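Local coordinates for protein aromatic amino acid exporter YddG (Starkeya novella, PDB 5I20) that exports amino acids of broad variety, including threonine, methionine, lysine and glutamate, across the bacterial inner membrane, using a large central cavity as binding site for its substrates, at residues G95-L100 with F143-E148; L20-S25 with T252-V257; T36-T41 with S208-V213. One frame throughout, in Å; residues are numbered along the deposited sequence.

Contact 1: residues G95-L100 with F143-E148; sequences GLVAYL and FGFAPE
Leu96 and Val97, near the end of helix 91-98, meet the rings of Phe143 and Phe145. The Leu96 side chain can be followed outward. Its CB already points at the other segment and lies 4.2 Å from Phe143 CZ. CG stands anti to the backbone N (chi1 178°) and CD2 continues the chain extended, which together carry that methyl to the two rings. At the tip, CD2 of Leu96 lies 3.5 Å from Phe143 CE2 and 3.8 Å from Phe143 CZ. It comes to this ring obliquely. The same methyl is 4.1 Å from Phe145 CZ, so it is shared by both aromatic residues. Beside it, Val97 CG2 sits 4.1 Å from Phe145 CE2. Both aliphatic methyls reach Phe145 at its ring edge, near the ring plane. The contact is apolar throughout and lies at the surface of the protein.

The fold is that of a DMT-superfamily exporter, an all-helical bundle of membrane-spanning segments. Segment 143-148 belongs to the periplasmic loop that runs from helix 119-136 to helix 150-169. The loop lays its two phenylalanines against helix 91-98, which ends about where Tyr99 leaves helical geometry within the 91-111 membrane span. With an alanine at Phe143, Leu96 CD2 would probably lose its closest partner here, and a gap would open between the loop and the helix. Phe143 also touches Leu136, Ala92 and Glu93. Leu96 packs on Val133 and Leu136 of helix 119-136, so the leucine is held between that helix and the loop. The Phe145 ring meets the ring of Tyr153, whose OH is hydrogen-bonded to Ala146 N.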
# COMPACT_ATOMS: atom_id res chain seq x y z
N GLY A 95 -0.84 12.56 0.39
CA GLY A 95 -1.43 11.33 -0.11
C GLY A 95 -1.34 11.21 -1.61
O GLY A 95 -1.11 10.11 -2.14
N LEU A 96 -1.51 12.32 -2.31
CA LEU A 96 -1.41 12.33 -3.77
C LEU A 96 0.01 12.05 -4.24
O LEU A 96 0.22 11.28 -5.17
CB LEU A 96 -1.89 13.67 -4.34
CG LEU A 96 -1.78 13.76 -5.87
CD1 LEU A 96 -2.63 12.68 -6.53
CD2 LEU A 96 -2.17 15.14 -6.39
N VAL A 97 1.00 12.68 -3.60
CA VAL A 97 2.39 12.46 -3.98
C VAL A 97 2.79 11.01 -3.71
O VAL A 97 3.38 10.36 -4.58
CB VAL A 97 3.35 13.42 -3.23
CG1 VAL A 97 4.80 13.03 -3.48
CG2 VAL A 97 3.11 14.86 -3.68
N ALA A 98 2.45 10.50 -2.54
CA ALA A 98 2.72 9.10 -2.21
C ALA A 98 2.06 8.14 -3.20
O ALA A 98 2.62 7.08 -3.51
CB ALA A 98 2.25 8.78 -0.79
N TYR A 99 0.89 8.51 -3.72
CA TYR A 99 0.17 7.61 -4.62
C TYR A 99 0.69 7.69 -6.06
O TYR A 99 -0.01 7.33 -7.01
CB TYR A 99 -1.33 7.88 -4.57
CG TYR A 99 -2.08 6.72 -3.96
CD1 TYR A 99 -2.27 5.55 -4.67
CD2 TYR A 99 -2.55 6.78 -2.65
CE1 TYR A 99 -2.94 4.47 -4.11
CE2 TYR A 99 -3.22 5.71 -2.09
CZ TYR A 99 -3.41 4.56 -2.82
OH TYR A 99 -4.07 3.49 -2.27
N LEU A 100 1.92 8.15 -6.20
CA LEU A 100 2.69 7.92 -7.41
C LEU A 100 3.22 6.49 -7.43
O LEU A 100 3.68 6.01 -8.46
CB LEU A 100 3.84 8.92 -7.53
CG LEU A 100 3.47 10.33 -7.98
CD1 LEU A 100 4.63 11.29 -7.79
CD2 LEU A 100 3.04 10.30 -9.44
N PHE A 143 -6.58 21.39 -4.43
CA PHE A 143 -5.15 21.13 -4.32
C PHE A 143 -4.31 22.40 -4.38
O PHE A 143 -4.16 23.01 -5.44
CB PHE A 143 -4.70 20.16 -5.41
CG PHE A 143 -4.91 18.72 -5.07
CD1 PHE A 143 -4.89 18.30 -3.74
CD2 PHE A 143 -5.14 17.78 -6.06
CE1 PHE A 143 -5.08 16.98 -3.42
CE2 PHE A 143 -5.34 16.45 -5.73
CZ PHE A 143 -5.31 16.05 -4.41
N GLY A 144 -3.76 22.79 -3.24
CA GLY A 144 -2.91 23.96 -3.15
C GLY A 144 -1.51 23.62 -2.70
O GLY A 144 -1.21 23.63 -1.51
N PHE A 145 -0.64 23.32 -3.66
CA PHE A 145 0.75 23.00 -3.37
C PHE A 145 1.55 24.27 -3.08
O PHE A 145 1.73 25.12 -3.95
CB PHE A 145 1.38 22.23 -4.53
CG PHE A 145 0.91 20.81 -4.64
CD1 PHE A 145 -0.30 20.51 -5.24
CD2 PHE A 145 1.69 19.77 -4.15
CE1 PHE A 145 -0.73 19.20 -5.34
CE2 PHE A 145 1.26 18.46 -4.24
CZ PHE A 145 0.05 18.17 -4.84
N ALA A 146 2.03 24.38 -1.84
CA ALA A 146 2.77 25.56 -1.40
C ALA A 146 4.22 25.21 -1.05
O ALA A 146 4.48 24.14 -0.50
CB ALA A 146 2.07 26.19 -0.20
N PRO A 147 5.16 26.11 -1.37
CA PRO A 147 6.60 25.88 -1.20
C PRO A 147 7.01 25.51 0.23
O PRO A 147 8.03 24.84 0.40
CB PRO A 147 7.22 27.23 -1.58
CG PRO A 147 6.22 27.86 -2.48
CD PRO A 147 4.88 27.42 -1.98
N GLU A 148 6.25 25.93 1.23
CA GLU A 148 6.62 25.63 2.61
C GLU A 148 6.37 24.17 2.97
O GLU A 148 6.86 23.68 3.98
CB GLU A 148 5.87 26.55 3.59
CG GLU A 148 4.35 26.54 3.45
CD GLU A 148 3.84 27.55 2.44
OE1 GLU A 148 4.52 27.77 1.42
OE2 GLU A 148 2.76 28.13 2.68

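Contact 2: residues L20-S25 with T252-V257; sequences LALATS and TLLLVV
Two helices of the transmembrane bundle cross here, and Ala21 and Leu22 of helix 20-27 meet Leu254 and Leu255 of helix 246-258. The axes of the short segments approach to 9.3 Å, with 53° between their N-to-C directions. Leu22 and Leu255 have the nearest CA atoms.

Leu255 carries much of the contact with its two methyls. Its CG is anti to the carbonyl carbon (chi1 -61°), which swings the branched end toward the partner helix although CB does not point there. CD1 of Leu255 faces Ala21 CB at 4.2 Å. CD2 of Leu255 rests against the partner backbone, 4.1 Å from Leu22 CA and equally far from Ala21 O. It also lies 4.3 Å from Leu22 CG. Leu22 brings its end nearer too: its CD1 lies 4.4 Å from Leu254 CB. All these are van der Waals contacts, and at such distances the packing is not tight.

One polar bond lies within helix 20-27. Thr24 OG1 donates to Leu20 O at 2.9 Å, from well above the carbonyl plane. Thr24 is poorly ordered, so this bond is less certain. Nearby, Leu22 touches Phe260 and Leu254 touches Thr19. The backbone of Leu255 is hydrogen-bonded with Ala261, in the loop that follows helix 246-258.

Helix 246-258 lies within the 237-258 membrane span, while helix 20-27 straddles the periplasmic end of the 6-24 span. The first helix lies in the N-terminal EamA region, 246-258 in the C-terminal one. Apolar helix crossings between the two EamA regions fit the basket-shaped fold, built from inverted structural repeats related by pseudo-twofold symmetry.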
# COMPACT_ATOMS: atom_id res chain seq x y z
N LEU A 20 -8.74 1.08 4.59
CA LEU A 20 -7.97 1.88 5.55
C LEU A 20 -8.68 3.13 6.04
O LEU A 20 -8.71 3.40 7.24
CB LEU A 20 -6.63 2.28 4.93
CG LEU A 20 -5.56 1.19 4.88
CD1 LEU A 20 -4.29 1.70 4.21
CD2 LEU A 20 -5.27 0.69 6.28
N ALA A 21 -9.25 3.89 5.11
CA ALA A 21 -9.92 5.15 5.45
C ALA A 21 -11.13 4.93 6.35
O ALA A 21 -11.54 5.82 7.08
CB ALA A 21 -10.33 5.88 4.18
N LEU A 22 -11.70 3.73 6.28
CA LEU A 22 -12.88 3.39 7.08
C LEU A 22 -12.53 3.25 8.55
O LEU A 22 -13.32 3.61 9.43
CB LEU A 22 -13.51 2.11 6.55
CG LEU A 22 -15.02 2.11 6.30
CD1 LEU A 22 -15.49 0.74 5.83
CD2 LEU A 22 -15.79 2.55 7.53
N ALA A 23 -11.34 2.72 8.83
CA ALA A 23 -10.91 2.47 10.20
C ALA A 23 -10.03 3.60 10.74
O ALA A 23 -9.73 3.65 11.94
CB ALA A 23 -10.17 1.14 10.29
N THR A 24 -9.61 4.50 9.86
CA THR A 24 -8.80 5.65 10.25
C THR A 24 -9.58 6.56 11.20
O THR A 24 -9.02 7.09 12.16
CB THR A 24 -8.35 6.45 9.01
OG1 THR A 24 -7.32 5.73 8.32
CG2 THR A 24 -7.81 7.82 9.41
N SER A 25 -10.87 6.72 10.93
CA SER A 25 -11.73 7.54 11.76
C SER A 25 -11.92 6.94 13.15
O SER A 25 -12.11 7.66 14.13
CB SER A 25 -13.09 7.75 11.09
N THR A 252 -13.20 5.28 -1.48
CA THR A 252 -14.26 6.28 -1.50
C THR A 252 -15.63 5.62 -1.60
O THR A 252 -16.59 6.05 -0.96
CB THR A 252 -14.08 7.27 -2.66
OG1 THR A 252 -12.77 7.85 -2.58
CG2 THR A 252 -15.13 8.36 -2.60
N LEU A 253 -15.73 4.57 -2.42
CA LEU A 253 -16.98 3.81 -2.54
C LEU A 253 -17.41 3.22 -1.20
O LEU A 253 -18.60 3.15 -0.90
CB LEU A 253 -16.84 2.70 -3.58
CG LEU A 253 -16.80 3.09 -5.06
CD1 LEU A 253 -16.50 1.88 -5.93
CD2 LEU A 253 -18.12 3.72 -5.48
N LEU A 254 -16.44 2.81 -0.38
CA LEU A 254 -16.74 2.24 0.93
C LEU A 254 -17.32 3.30 1.85
O LEU A 254 -18.31 3.05 2.55
CB LEU A 254 -15.49 1.63 1.56
CG LEU A 254 -15.13 0.21 1.11
CD1 LEU A 254 -13.84 -0.24 1.78
CD2 LEU A 254 -16.26 -0.75 1.42
N LEU A 255 -16.71 4.47 1.86
CA LEU A 255 -17.17 5.59 2.68
C LEU A 255 -18.56 6.05 2.27
O LEU A 255 -19.38 6.40 3.12
CB LEU A 255 -16.18 6.76 2.59
CG LEU A 255 -14.76 6.48 3.09
CD1 LEU A 255 -13.90 7.72 2.95
CD2 LEU A 255 -14.79 6.01 4.53
N VAL A 256 -18.84 6.04 0.96
CA VAL A 256 -20.16 6.43 0.46
C VAL A 256 -21.21 5.43 0.93
O VAL A 256 -22.29 5.81 1.38
CB VAL A 256 -20.18 6.53 -1.08
CG1 VAL A 256 -21.60 6.76 -1.57
CG2 VAL A 256 -19.26 7.64 -1.56
N VAL A 257 -20.88 4.14 0.83
CA VAL A 257 -21.78 3.09 1.29
C VAL A 257 -21.89 3.11 2.81
O VAL A 257 -22.97 2.87 3.36
CB VAL A 257 -21.30 1.69 0.81
CG1 VAL A 257 -22.10 0.58 1.48
CG2 VAL A 257 -21.41 1.59 -0.70

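Contact 3: residues T36-T41 with S208-V213; sequences TALTFT and SEWLAV
Ala37 O takes two hydrogen bonds from one residue, Thr41. The backbone N of Thr41 gives one of 3.3 Å. Thr41 OG1 gives a shorter one to Ala37 O, 2.7 Å, and approaches nearly in line with the carbonyl bond (C=O...donor angle 166°). The threonine hydroxyl is thereby satisfied within its own membrane helix, a common arrangement in transmembrane segments.

This helix, 32-53, crosses helix 209-221 near the periplasmic end of the bundle of the DMT transporter. The axes of the short segments come to 10.9 Å, with 54° between their directions. Leu38 and Thr39 of the first helix face Trp210 and Val213 of the second. Leu38 CD1 lies 4.1 Å from Trp210 CH2, at the six-membered end of the indole. The two side chains cross at about a right angle, and the methyl meets the ring obliquely. Nearer the backbone, Leu38 CB is 4.1 Å from Val213 CG1. Pro205 touches Leu38, Trp210 and Val213, so the loop before helix 209-221 joins the same apolar cluster. The side chain of Thr39 is about 6 Å from a bound monoolein (OLC).

Thr39 splits its two branches. Its OG1 sits between the backbone N and the carbonyl carbon (chi1 48°) and is hydrogen-bonded to Leu35 O, one turn back. That leaves CG2 for the neighbouring helix. The methyl Thr39 CG2 touches Val213 CG1 at 4.0 Å and comes to 3.4 Å from Val213 O, a packing contact with the partner backbone.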
# COMPACT_ATOMS: atom_id res chain seq x y z
N THR A 36 1.28 1.70 14.43
CA THR A 36 2.04 0.81 13.57
C THR A 36 2.60 -0.36 14.38
O THR A 36 2.49 -1.52 13.97
CB THR A 36 3.19 1.56 12.87
OG1 THR A 36 2.65 2.59 12.04
CG2 THR A 36 4.02 0.61 12.02
N ALA A 37 3.19 -0.05 15.53
CA ALA A 37 3.74 -1.06 16.42
C ALA A 37 2.69 -2.08 16.85
O ALA A 37 2.96 -3.28 16.90
CB ALA A 37 4.35 -0.40 17.65
N LEU A 38 1.49 -1.60 17.16
CA LEU A 38 0.41 -2.48 17.59
C LEU A 38 -0.13 -3.32 16.43
O LEU A 38 -0.32 -4.53 16.56
CB LEU A 38 -0.73 -1.67 18.23
CG LEU A 38 -0.42 -0.94 19.54
CD1 LEU A 38 -1.59 -0.06 19.96
CD2 LEU A 38 -0.08 -1.93 20.65
N THR A 39 -0.37 -2.68 15.29
CA THR A 39 -0.98 -3.38 14.16
C THR A 39 -0.03 -4.34 13.46
O THR A 39 -0.46 -5.37 12.93
CB THR A 39 -1.54 -2.37 13.13
OG1 THR A 39 -0.55 -1.38 12.83
CG2 THR A 39 -2.79 -1.69 13.67
N PHE A 40 1.26 -4.03 13.45
CA PHE A 40 2.23 -4.89 12.79
C PHE A 40 2.65 -6.07 13.67
O PHE A 40 3.08 -7.10 13.16
CB PHE A 40 3.46 -4.09 12.35
CG PHE A 40 3.34 -3.53 10.97
CD1 PHE A 40 2.68 -2.33 10.76
CD2 PHE A 40 3.87 -4.20 9.88
CE1 PHE A 40 2.56 -1.81 9.48
CE2 PHE A 40 3.75 -3.68 8.61
CZ PHE A 40 3.10 -2.49 8.41
N THR A 41 2.52 -5.91 14.98
CA THR A 41 2.70 -7.04 15.89
C THR A 41 1.57 -8.03 15.64
O THR A 41 1.81 -9.24 15.53
CB THR A 41 2.70 -6.60 17.37
OG1 THR A 41 3.83 -5.75 17.61
CG2 THR A 41 2.79 -7.81 18.28
N SER A 208 -13.75 1.20 22.17
CA SER A 208 -14.00 0.56 20.88
C SER A 208 -12.91 0.86 19.85
O SER A 208 -12.91 0.28 18.77
CB SER A 208 -15.35 0.99 20.33
OG SER A 208 -16.38 0.14 20.80
N GLU A 209 -11.99 1.75 20.19
CA GLU A 209 -10.87 2.05 19.30
C GLU A 209 -9.99 0.82 19.12
O GLU A 209 -9.33 0.67 18.09
CB GLU A 209 -10.04 3.22 19.85
CG GLU A 209 -10.76 4.56 19.85
CD GLU A 209 -9.91 5.67 20.41
OE1 GLU A 209 -8.85 5.37 21.01
OE2 GLU A 209 -10.29 6.85 20.26
N TRP A 210 -10.01 -0.07 20.11
CA TRP A 210 -9.20 -1.28 20.05
C TRP A 210 -9.65 -2.23 18.95
O TRP A 210 -8.84 -2.94 18.37
CB TRP A 210 -9.23 -2.00 21.40
CG TRP A 210 -8.12 -1.59 22.32
CD1 TRP A 210 -8.23 -0.85 23.46
CD2 TRP A 210 -6.73 -1.90 22.17
NE1 TRP A 210 -7.00 -0.68 24.03
CE2 TRP A 210 -6.06 -1.32 23.26
CE3 TRP A 210 -5.99 -2.62 21.23
CZ2 TRP A 210 -4.68 -1.42 23.43
CZ3 TRP A 210 -4.63 -2.73 21.40
CH2 TRP A 210 -3.99 -2.13 22.49
N LEU A 211 -10.95 -2.25 18.67
CA LEU A 211 -11.50 -3.16 17.67
C LEU A 211 -11.03 -2.78 16.26
O LEU A 211 -10.84 -3.65 15.41
CB LEU A 211 -13.03 -3.17 17.74
CG LEU A 211 -13.74 -4.31 17.01
CD1 LEU A 211 -13.00 -5.63 17.23
CD2 LEU A 211 -15.18 -4.42 17.49
N ALA A 212 -10.84 -1.49 16.03
CA ALA A 212 -10.33 -1.01 14.75
C ALA A 212 -8.85 -1.38 14.62
O ALA A 212 -8.40 -1.76 13.54
CB ALA A 212 -10.52 0.49 14.62
N VAL A 213 -8.12 -1.26 15.72
CA VAL A 213 -6.71 -1.62 15.76
C VAL A 213 -6.52 -3.07 15.35
O VAL A 213 -5.66 -3.39 14.52
CB VAL A 213 -6.11 -1.39 17.16
CG1 VAL A 213 -4.68 -1.91 17.21
CG2 VAL A 213 -6.17 0.08 17.53

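Contacts 2 and 3 are neighbours, with centres 17 Å apart. They touch where Ala23 O meets Ala212 CB at 4.2 Å. Their first helices, 20-27 and 32-53, follow each other in the chain. Contact 1 stands apart, with its centre 21 Å from that of contact 2 and 28 Å from that of contact 3. Along the chain the order is 20-25, 36-41, 95-100, 143-148, 208-213 and 252-257. Contact 2 thus encloses contact 3, which encloses contact 1. Contact 1 sets the periplasmic loop against helix 91-98. Contacts 2 and 3 both join the N-terminal EamA region to the C-terminal one near the periplasmic side, consistent with a basket of inverted repeats round a central cavity.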